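PDB 1J6U: UDP-N-acetylmuramate-alanine ligase MurC from Thermotoga maritima, which catalyses the ATP-dependent joining of L-alanine to UDP-N-acetylmuramate, a step in building bacterial cell-wall peptidoglycan. Local coordinates for residues V132-F146 with S153-V167. Sequence-based numbering, arbitrary orientation.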
loop_
_atom_site.group_PDB
_atom_site.type_symbol
_atom_site.label_atom_id
_atom_site.label_comp_id
_atom_site.label_asym_id
_atom_site.label_seq_id
_atom_site.Cartn_x
_atom_site.Cartn_y
_atom_site.Cartn_z
ATOM N N VAL A 132 3.406 -8.829 -7.817
ATOM C CA VAL A 132 2.972 -10.193 -8.037
ATOM C C VAL A 132 1.801 -10.192 -8.994
ATOM O O VAL A 132 1.819 -10.906 -10.000
ATOM C CB VAL A 132 2.548 -10.878 -6.706
ATOM C CG1 VAL A 132 1.969 -12.301 -6.973
ATOM C CG2 VAL A 132 3.741 -10.990 -5.806
ATOM N N ALA A 133 0.788 -9.391 -8.677
ATOM C CA ALA A 133 -0.378 -9.281 -9.528
ATOM C C ALA A 133 0.021 -8.839 -10.940
ATOM O O ALA A 133 -0.474 -9.370 -11.937
ATOM C CB ALA A 133 -1.382 -8.252 -8.938
ATOM N N HIS A 134 0.866 -7.818 -11.019
ATOM C CA HIS A 134 1.313 -7.319 -12.315
ATOM C C HIS A 134 2.021 -8.428 -13.147
ATOM O O HIS A 134 1.751 -8.565 -14.334
ATOM C CB HIS A 134 2.217 -6.111 -12.082
ATOM C CG HIS A 134 2.896 -5.602 -13.312
ATOM N ND1 HIS A 134 2.246 -4.848 -14.263
ATOM C CD2 HIS A 134 4.192 -5.672 -13.707
ATOM C CE1 HIS A 134 3.111 -4.465 -15.186
ATOM N NE2 HIS A 134 4.298 -4.951 -14.871
ATOM N N VAL A 135 2.930 -9.186 -12.530
ATOM C CA VAL A 135 3.616 -10.311 -13.190
ATOM C C VAL A 135 2.564 -11.329 -13.698
ATOM O O VAL A 135 2.501 -11.661 -14.883
ATOM C CB VAL A 135 4.555 -11.056 -12.212
ATOM C CG1 VAL A 135 5.076 -12.335 -12.856
ATOM C CG2 VAL A 135 5.737 -10.166 -11.817
ATOM N N LEU A 136 1.728 -11.815 -12.798
ATOM C CA LEU A 136 0.700 -12.763 -13.183
ATOM C C LEU A 136 -0.147 -12.217 -14.346
ATOM O O LEU A 136 -0.526 -12.942 -15.269
ATOM C CB LEU A 136 -0.180 -13.113 -11.970
ATOM C CG LEU A 136 0.037 -14.441 -11.219
ATOM C CD1 LEU A 136 1.150 -15.265 -11.871
ATOM C CD2 LEU A 136 0.322 -14.185 -9.769
ATOM N N LYS A 137 -0.439 -10.934 -14.347
ATOM C CA LYS A 137 -1.238 -10.430 -15.454
ATOM C C LYS A 137 -0.425 -10.427 -16.747
ATOM O O LYS A 137 -0.950 -10.725 -17.817
ATOM C CB LYS A 137 -1.740 -9.012 -15.150
ATOM C CG LYS A 137 -2.972 -8.946 -14.258
ATOM C CD LYS A 137 -3.187 -7.520 -13.676
ATOM C CE LYS A 137 -3.362 -6.415 -14.732
ATOM N NZ LYS A 137 -4.468 -6.627 -15.714
ATOM N N HIS A 138 0.864 -10.096 -16.641
ATOM C CA HIS A 138 1.724 -10.004 -17.808
ATOM C C HIS A 138 1.882 -11.352 -18.404
ATOM O O HIS A 138 1.936 -11.486 -19.621
ATOM C CB HIS A 138 3.082 -9.472 -17.443
ATOM C CG HIS A 138 3.996 -9.296 -18.609
ATOM N ND1 HIS A 138 3.902 -8.228 -19.472
ATOM C CD2 HIS A 138 5.088 -9.999 -19.000
ATOM C CE1 HIS A 138 4.905 -8.270 -20.333
ATOM N NE2 HIS A 138 5.639 -9.334 -20.067
ATOM N N LEU A 139 1.943 -12.349 -17.532
ATOM C CA LEU A 139 2.081 -13.726 -17.961
ATOM C C LEU A 139 0.764 -14.258 -18.399
ATOM O O LEU A 139 0.617 -15.467 -18.545
ATOM C CB LEU A 139 2.570 -14.597 -16.837
ATOM C CG LEU A 139 3.984 -14.246 -16.419
ATOM C CD1 LEU A 139 4.451 -15.294 -15.449
ATOM C CD2 LEU A 139 4.890 -14.169 -17.603
ATOM N N ARG A 140 -0.187 -13.344 -18.591
ATOM C CA ARG A 140 -1.544 -13.690 -18.986
ATOM C C ARG A 140 -2.130 -14.826 -18.121
ATOM O O ARG A 140 -2.752 -15.733 -18.622
ATOM C CB ARG A 140 -1.569 -14.034 -20.476
ATOM C CG ARG A 140 -1.024 -12.856 -21.331
ATOM C CD ARG A 140 -1.124 -13.071 -22.843
ATOM N N LYS A 141 -1.922 -14.771 -16.809
ATOM C CA LYS A 141 -2.460 -15.798 -15.933
ATOM C C LYS A 141 -3.852 -15.364 -15.443
ATOM O O LYS A 141 -4.517 -16.103 -14.722
ATOM C CB LYS A 141 -1.536 -16.036 -14.748
ATOM C CG LYS A 141 -0.161 -16.550 -15.120
ATOM C CD LYS A 141 -0.270 -17.840 -15.914
ATOM C CE LYS A 141 0.898 -18.797 -15.655
ATOM N NZ LYS A 141 0.850 -19.475 -14.305
ATOM N N SER A 142 -4.291 -14.181 -15.883
ATOM C CA SER A 142 -5.595 -13.615 -15.532
ATOM C C SER A 142 -6.024 -13.842 -14.049
ATOM O O SER A 142 -7.051 -14.457 -13.740
ATOM C CB SER A 142 -6.632 -14.150 -16.516
ATOM O OG SER A 142 -7.927 -14.116 -15.951
ATOM N N PRO A 143 -5.233 -13.300 -13.119
ATOM C CA PRO A 143 -5.494 -13.433 -11.685
ATOM C C PRO A 143 -6.619 -12.551 -11.134
ATOM O O PRO A 143 -6.971 -11.532 -11.708
ATOM C CB PRO A 143 -4.154 -13.032 -11.067
ATOM C CG PRO A 143 -3.761 -11.854 -12.007
ATOM C CD PRO A 143 -4.119 -12.354 -13.381
ATOM N N THR A 144 -7.181 -12.986 -10.019
ATOM C CA THR A 144 -8.159 -12.191 -9.314
ATOM C C THR A 144 -7.211 -11.476 -8.354
ATOM O O THR A 144 -6.380 -12.127 -7.688
ATOM C CB THR A 144 -9.174 -13.058 -8.509
ATOM O OG1 THR A 144 -10.099 -13.666 -9.416
ATOM C CG2 THR A 144 -9.978 -12.196 -7.538
ATOM N N VAL A 145 -7.311 -10.148 -8.309
ATOM C CA VAL A 145 -6.454 -9.344 -7.442
ATOM C C VAL A 145 -7.204 -8.532 -6.364
ATOM O O VAL A 145 -8.234 -7.927 -6.620
ATOM C CB VAL A 145 -5.606 -8.367 -8.301
ATOM C CG1 VAL A 145 -4.571 -7.621 -7.423
ATOM C CG2 VAL A 145 -4.926 -9.147 -9.438
ATOM N N PHE A 146 -6.655 -8.543 -5.156
ATOM C CA PHE A 146 -7.189 -7.803 -4.035
ATOM C C PHE A 146 -5.992 -7.002 -3.570
ATOM O O PHE A 146 -5.106 -7.519 -2.885
ATOM C CB PHE A 146 -7.658 -8.732 -2.889
ATOM C CG PHE A 146 -8.920 -9.456 -3.186
ATOM C CD1 PHE A 146 -8.901 -10.666 -3.875
ATOM C CD2 PHE A 146 -10.152 -8.912 -2.817
ATOM C CE1 PHE A 146 -10.111 -11.308 -4.185
ATOM C CE2 PHE A 146 -11.341 -9.560 -3.134
ATOM C CZ PHE A 146 -11.317 -10.758 -3.818
ATOM N N SER A 153 -3.315 -0.394 -13.679
ATOM C CA SER A 153 -3.448 -1.509 -14.594
ATOM C C SER A 153 -4.582 -2.438 -14.146
ATOM O O SER A 153 -5.060 -3.255 -14.934
ATOM C CB SER A 153 -2.122 -2.260 -14.653
ATOM O OG SER A 153 -1.835 -2.840 -13.394
ATOM N N LEU A 154 -5.008 -2.327 -12.886
ATOM C CA LEU A 154 -6.130 -3.141 -12.379
ATOM C C LEU A 154 -7.469 -2.545 -12.799
ATOM O O LEU A 154 -7.709 -1.352 -12.621
ATOM C CB LEU A 154 -6.091 -3.206 -10.874
ATOM C CG LEU A 154 -4.906 -3.926 -10.297
ATOM C CD1 LEU A 154 -5.104 -4.122 -8.784
ATOM C CD2 LEU A 154 -4.808 -5.251 -11.041
ATOM N N GLU A 155 -8.344 -3.374 -13.355
ATOM C CA GLU A 155 -9.651 -2.907 -13.822
ATOM C C GLU A 155 -10.409 -1.983 -12.842
ATOM O O GLU A 155 -11.061 -1.038 -13.250
ATOM C CB GLU A 155 -10.532 -4.107 -14.183
ATOM C CG GLU A 155 -11.946 -3.716 -14.600
ATOM C CD GLU A 155 -12.698 -4.843 -15.295
ATOM O OE1 GLU A 155 -12.375 -6.030 -15.051
ATOM O OE2 GLU A 155 -13.625 -4.538 -16.082
ATOM N N HIS A 156 -10.315 -2.257 -11.555
ATOM C CA HIS A 156 -10.991 -1.439 -10.569
ATOM C C HIS A 156 -10.034 -0.846 -9.560
ATOM O O HIS A 156 -10.425 -0.522 -8.467
ATOM C CB HIS A 156 -12.060 -2.256 -9.863
ATOM C CG HIS A 156 -13.157 -2.696 -10.772
ATOM N ND1 HIS A 156 -13.887 -1.805 -11.533
ATOM C CD2 HIS A 156 -13.588 -3.929 -11.117
ATOM C CE1 HIS A 156 -14.713 -2.476 -12.316
ATOM N NE2 HIS A 156 -14.550 -3.766 -12.086
ATOM N N GLY A 157 -8.759 -0.744 -9.909
ATOM C CA GLY A 157 -7.828 -0.099 -9.009
ATOM C C GLY A 157 -7.159 -0.860 -7.913
ATOM O O GLY A 157 -5.917 -0.854 -7.840
ATOM N N ASN A 158 -7.969 -1.457 -7.034
ATOM C CA ASN A 158 -7.455 -2.224 -5.906
ATOM C C ASN A 158 -8.065 -3.599 -6.002
ATOM O O ASN A 158 -7.924 -4.435 -5.107
ATOM C CB ASN A 158 -7.808 -1.562 -4.547
ATOM C CG ASN A 158 -9.334 -1.458 -4.282
ATOM O OD1 ASN A 158 -10.150 -1.307 -5.201
ATOM N ND2 ASN A 158 -9.705 -1.519 -3.010
ATOM N N TYR A 159 -8.728 -3.829 -7.121
ATOM C CA TYR A 159 -9.372 -5.108 -7.357
ATOM C C TYR A 159 -9.487 -5.375 -8.839
ATOM O O TYR A 159 -9.566 -4.441 -9.640
ATOM C CB TYR A 159 -10.786 -5.137 -6.778
ATOM C CG TYR A 159 -11.539 -6.395 -7.180
ATOM C CD1 TYR A 159 -11.327 -7.591 -6.500
ATOM C CD2 TYR A 159 -12.408 -6.403 -8.284
ATOM C CE1 TYR A 159 -11.957 -8.766 -6.895
ATOM C CE2 TYR A 159 -13.043 -7.564 -8.700
ATOM C CZ TYR A 159 -12.815 -8.752 -7.993
ATOM O OH TYR A 159 -13.436 -9.931 -8.356
ATOM N N GLU A 160 -9.475 -6.660 -9.187
ATOM C CA GLU A 160 -9.635 -7.111 -10.569
ATOM C C GLU A 160 -10.113 -8.540 -10.483
ATOM O O GLU A 160 -9.597 -9.308 -9.674
ATOM C CB GLU A 160 -8.314 -7.082 -11.349
ATOM C CG GLU A 160 -8.521 -7.446 -12.820
ATOM C CD GLU A 160 -7.406 -6.960 -13.731
ATOM O OE1 GLU A 160 -6.535 -7.770 -14.117
ATOM O OE2 GLU A 160 -7.399 -5.760 -14.059
ATOM N N LYS A 161 -11.103 -8.889 -11.291
ATOM C CA LYS A 161 -11.612 -10.249 -11.293
ATOM C C LYS A 161 -10.959 -11.000 -12.443
ATOM O O LYS A 161 -10.874 -10.472 -13.563
ATOM C CB LYS A 161 -13.124 -10.272 -11.521
ATOM C CG LYS A 161 -13.662 -11.694 -11.525
ATOM C CD LYS A 161 -15.162 -11.784 -11.454
ATOM C CE LYS A 161 -15.608 -13.203 -11.081
ATOM N NZ LYS A 161 -15.124 -13.629 -9.715
ATOM N N GLY A 162 -10.502 -12.219 -12.172
ATOM C CA GLY A 162 -9.900 -13.035 -13.218
ATOM C C GLY A 162 -10.210 -14.485 -12.892
ATOM O O GLY A 162 -10.679 -14.765 -11.795
ATOM N N ASN A 163 -9.975 -15.417 -13.807
ATOM C CA ASN A 163 -10.248 -16.822 -13.493
ATOM C C ASN A 163 -8.972 -17.575 -13.102
ATOM O O ASN A 163 -9.038 -18.731 -12.694
ATOM C CB ASN A 163 -10.940 -17.499 -14.672
ATOM C CG ASN A 163 -10.179 -17.329 -15.956
ATOM O OD1 ASN A 163 -9.589 -16.278 -16.195
ATOM N ND2 ASN A 163 -10.190 -18.357 -16.805
ATOM N N GLY A 164 -7.825 -16.898 -13.213
ATOM C CA GLY A 164 -6.553 -17.488 -12.846
ATOM C C GLY A 164 -6.422 -17.596 -11.342
ATOM O O GLY A 164 -7.419 -17.750 -10.642
ATOM N N PRO A 165 -5.205 -17.537 -10.792
ATOM C CA PRO A 165 -5.117 -17.638 -9.331
ATOM C C PRO A 165 -5.539 -16.310 -8.702
ATOM O O PRO A 165 -5.821 -15.325 -9.396
ATOM C CB PRO A 165 -3.635 -17.907 -9.095
ATOM C CG PRO A 165 -2.998 -17.029 -10.109
ATOM C CD PRO A 165 -3.906 -17.172 -11.377
ATOM N N VAL A 166 -5.563 -16.269 -7.383
ATOM C CA VAL A 166 -5.922 -15.050 -6.707
ATOM C C VAL A 166 -4.698 -14.541 -5.925
ATOM O O VAL A 166 -3.982 -15.307 -5.262
ATOM C CB VAL A 166 -7.143 -15.264 -5.781
ATOM C CG1 VAL A 166 -6.913 -16.456 -4.887
ATOM C CG2 VAL A 166 -7.375 -14.005 -4.918
ATOM N N VAL A 167 -4.451 -13.239 -6.065
ATOM C CA VAL A 167 -3.344 -12.550 -5.412
ATOM C C VAL A 167 -3.925 -11.585 -4.384
ATOM O O VAL A 167 -4.828 -10.791 -4.706
ATOM C CB VAL A 167 -2.531 -11.671 -6.431
ATOM C CG1 VAL A 167 -1.241 -11.216 -5.807
ATOM C CG2 VAL A 167 -2.276 -12.421 -7.695
HETATM O O HOH W 1 -0.361 -4.948 -14.469
HETATM O O HOH W 2 -6.688 -10.497 -14.051
HETATM O O HOH W 3 -12.554 -14.530 -8.744
#
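Thr144 and Val145 bond to Pro165, Val167 and Glu160 where strand 144-146 runs between antiparallel strand 159-160 and parallel strand 166-170, at one side of the mixed sheet of the Mur ligase middle domain, with helix 125-138 packed on one face. Backbone bonds reach it from both flanks: Thr144 N gives to Pro165 O, Thr144 O takes Val167 N (2.8 Å), and Phe146 N reaches Val167 O, while Val145 N and O pair with Glu160 O and N. Just before the strand, Ser142 O accepts Gly164 N from above its carbonyl plane. The helix is tied to the edge strand by a salt bridge, Lys137 NZ to the syn lone pair of Glu160 OE1 (2.9 Å); a water donates to OE1 and to Pro143 O, and Glu160 OE2 takes Glu155 N (2.7 Å) on its anti lone pair. With an alanine here, the Lys137 ammonium and Glu155 N would probably lose these acceptors, and the water one of its two. Beneath the helix, Val167 CG1 meets Val132 CG1 at 3.6 Å and its CG2 meets Leu136 CD2. The Tyr159 edge stands against the Phe146 face, planes at 67°; the Tyr159 hydroxyl is hydrogen-bonded to His31. Chi1 of -74° sets Thr144 OG1 beside its backbone N, where it accepts Gly162 N at 3.1 Å.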